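Local coordinates for protein putative NADH Oxidase (Clostridium acetobutylicum, PDB 3E10) that binds flavin mononucleotide and probably works as an oxidoreductase of the nitroreductase family, assembled as a pair of subunits, at residues B[22-27]-B[47-52]. Residues are numbered along the deposited sequence; the frame is centred on the assembly and turned at random. Where two conformers were deposited one is given.
Sequences EKIEKL and VLEDRE
Ile24 reaches from helix 21-32 to Val47 and Glu49, at the end of strand 43-48, the outermost strand of this chain's antiparallel sheet; this is a helix-on-sheet contact of the nitroreductase fold, away from the flavin. The two segments stay well apart, with CA of Ile24 and CA of Val47 8.6 Å from each other, so the gap is bridged by side chains and no hydrogen bond crosses it.

The apolar part is a methyl-to-methyl touch: CG2 of Ile24 lies 4.0 Å from CG1 of Val47, the two side chains meeting at a slant. Val47 turns this methyl to the helix because CG1 stands anti to its backbone N (chi1 175°). Leu72 of the neighbouring strand 72-79 packs on both residues, and Val19 also touches Ile24. Strand 43-48 is outermost only within its own chain: Val47 pairs in a parallel ladder with a strand of the second subunit and packs on Ile163 there.

The other touch is between a methyl and a carboxylate. The extended chain of Glu49 comes from the opposite direction to Ile24, bringing the flat side of its carboxylate over CD1 of Ile24. Its charge is met by Lys21, which forms a salt bridge with OE2 from just ahead of the 22-27 segment, while the backbone N of Glu49 bonds to Glu166 of the second subunit. Ile24 runs straight out to this group, its chi2 of 179° carrying CD1 to 3.5 Å from OE2 of Glu49 and 3.9 Å from OE1.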
loop_
_atom_site.group_PDB
_atom_site.type_symbol
_atom_site.label_atom_id
_atom_site.label_comp_id
_atom_site.label_asym_id
_atom_site.label_seq_id
_atom_site.Cartn_x
_atom_site.Cartn_y
_atom_site.Cartn_z
ATOM N N GLU B 22 -2.546 -21.230 10.482
ATOM C CA GLU B 22 -2.168 -21.214 9.077
ATOM C C GLU B 22 -2.529 -19.897 8.387
ATOM O O GLU B 22 -1.814 -19.438 7.511
ATOM C CB GLU B 22 -2.755 -22.393 8.314
ATOM C CG GLU B 22 -4.214 -22.429 8.191
ATOM N N LYS B 23 -3.635 -19.295 8.802
ATOM C CA LYS B 23 -4.057 -18.019 8.244
ATOM C C LYS B 23 -3.169 -16.886 8.745
ATOM O O LYS B 23 -2.821 -15.992 7.980
ATOM C CB LYS B 23 -5.528 -17.740 8.580
ATOM C CG LYS B 23 -6.479 -18.638 7.784
ATOM C CD LYS B 23 -7.941 -18.230 7.872
ATOM C CE LYS B 23 -8.833 -19.174 7.066
ATOM N NZ LYS B 23 -10.255 -18.714 7.013
ATOM N N ILE B 24 -2.777 -16.958 10.018
ATOM C CA ILE B 24 -1.846 -15.962 10.549
ATOM C C ILE B 24 -0.578 -15.962 9.698
ATOM O O ILE B 24 -0.092 -14.905 9.306
ATOM C CB ILE B 24 -1.495 -16.182 12.027
ATOM C CG1 ILE B 24 -2.771 -16.166 12.872
ATOM C CG2 ILE B 24 -0.511 -15.103 12.509
ATOM C CD1 ILE B 24 -2.560 -16.410 14.366
ATOM N N GLU B 25 -0.035 -17.147 9.439
ATOM C CA GLU B 25 1.186 -17.235 8.648
ATOM C C GLU B 25 1.005 -16.649 7.247
ATOM O O GLU B 25 1.885 -15.956 6.723
ATOM C CB GLU B 25 1.676 -18.684 8.545
ATOM C CG GLU B 25 3.023 -18.781 7.825
ATOM C CD GLU B 25 3.644 -20.144 7.860
ATOM O OE1 GLU B 25 3.830 -20.694 8.965
ATOM O OE2 GLU B 25 3.949 -20.639 6.767
ATOM N N LYS B 26 -0.112 -16.964 6.611
ATOM C CA LYS B 26 -0.407 -16.430 5.292
ATOM C C LYS B 26 -0.483 -14.900 5.282
ATOM O O LYS B 26 -0.047 -14.269 4.326
ATOM C CB LYS B 26 -1.700 -17.045 4.751
ATOM C CG LYS B 26 -1.522 -18.523 4.412
ATOM C CD LYS B 26 -2.810 -19.282 4.354
ATOM C CE LYS B 26 -2.553 -20.669 3.807
ATOM N NZ LYS B 26 -2.158 -20.596 2.363
ATOM N N LEU B 27 -1.062 -14.308 6.326
ATOM C CA LEU B 27 -1.094 -12.834 6.396
ATOM C C LEU B 27 0.319 -12.241 6.410
ATOM O O LEU B 27 0.591 -11.225 5.759
ATOM C CB LEU B 27 -1.860 -12.382 7.630
ATOM C CG LEU B 27 -3.363 -12.700 7.676
ATOM C CD1 LEU B 27 -3.950 -12.371 9.068
ATOM C CD2 LEU B 27 -4.132 -12.048 6.551
ATOM N N VAL B 47 2.952 -10.093 16.601
ATOM C CA VAL B 47 1.700 -10.783 16.428
ATOM C C VAL B 47 1.164 -11.060 17.821
ATOM O O VAL B 47 1.881 -11.676 18.642
ATOM C CB VAL B 47 1.908 -12.100 15.677
ATOM C CG1 VAL B 47 0.601 -12.884 15.606
ATOM C CG2 VAL B 47 2.518 -11.820 14.270
ATOM N N LEU B 48 -0.050 -10.581 18.104
ATOM C CA LEU B 48 -0.703 -10.794 19.405
ATOM C C LEU B 48 -1.978 -11.611 19.263
ATOM O O LEU B 48 -2.832 -11.335 18.412
ATOM C CB LEU B 48 -1.068 -9.480 20.057
ATOM C CG LEU B 48 0.036 -8.484 20.420
ATOM C CD1 LEU B 48 0.463 -7.626 19.184
ATOM C CD2 LEU B 48 -0.427 -7.620 21.580
ATOM N N GLU B 49 -2.091 -12.621 20.127
ATOM C CA GLU B 49 -3.327 -13.359 20.345
ATOM C C GLU B 49 -3.778 -13.321 21.810
ATOM O O GLU B 49 -4.854 -13.829 22.133
ATOM C CB GLU B 49 -3.169 -14.812 19.890
ATOM C CG GLU B 49 -2.993 -14.965 18.391
ATOM C CD GLU B 49 -3.119 -16.425 17.950
ATOM O OE1 GLU B 49 -4.280 -16.920 17.821
ATOM O OE2 GLU B 49 -2.053 -17.080 17.764
ATOM N N ASP B 50 -2.973 -12.732 22.693
ATOM C CA ASP B 50 -3.361 -12.638 24.102
ATOM C C ASP B 50 -4.425 -11.572 24.251
ATOM O O ASP B 50 -4.180 -10.400 24.004
ATOM C CB ASP B 50 -2.178 -12.290 24.976
ATOM C CG ASP B 50 -2.559 -12.200 26.437
ATOM O OD1 ASP B 50 -2.721 -13.270 27.052
ATOM O OD2 ASP B 50 -2.739 -11.081 26.951
ATOM N N ARG B 51 -5.614 -11.962 24.689
ATOM C CA ARG B 51 -6.725 -11.047 24.665
ATOM C C ARG B 51 -6.523 -9.863 25.629
ATOM O O ARG B 51 -6.866 -8.732 25.305
ATOM C CB ARG B 51 -8.041 -11.818 24.828
ATOM C CG ARG B 51 -8.557 -12.461 23.449
ATOM C CD ARG B 51 -9.086 -11.354 22.465
ATOM N NE ARG B 51 -9.910 -10.490 23.279
ATOM C CZ ARG B 51 -10.036 -9.183 23.181
ATOM N NH1 ARG B 51 -9.492 -8.477 22.209
ATOM N NH2 ARG B 51 -10.797 -8.569 24.067
ATOM N N GLU B 52 -5.887 -10.091 26.777
ATOM C CA GLU B 52 -5.587 -8.989 27.668
ATOM C C GLU B 52 -4.626 -7.964 27.030
ATOM O O GLU B 52 -4.807 -6.750 27.166
ATOM C CB GLU B 52 -4.963 -9.509 28.956
ATOM C CG GLU B 52 -4.675 -8.429 29.951
#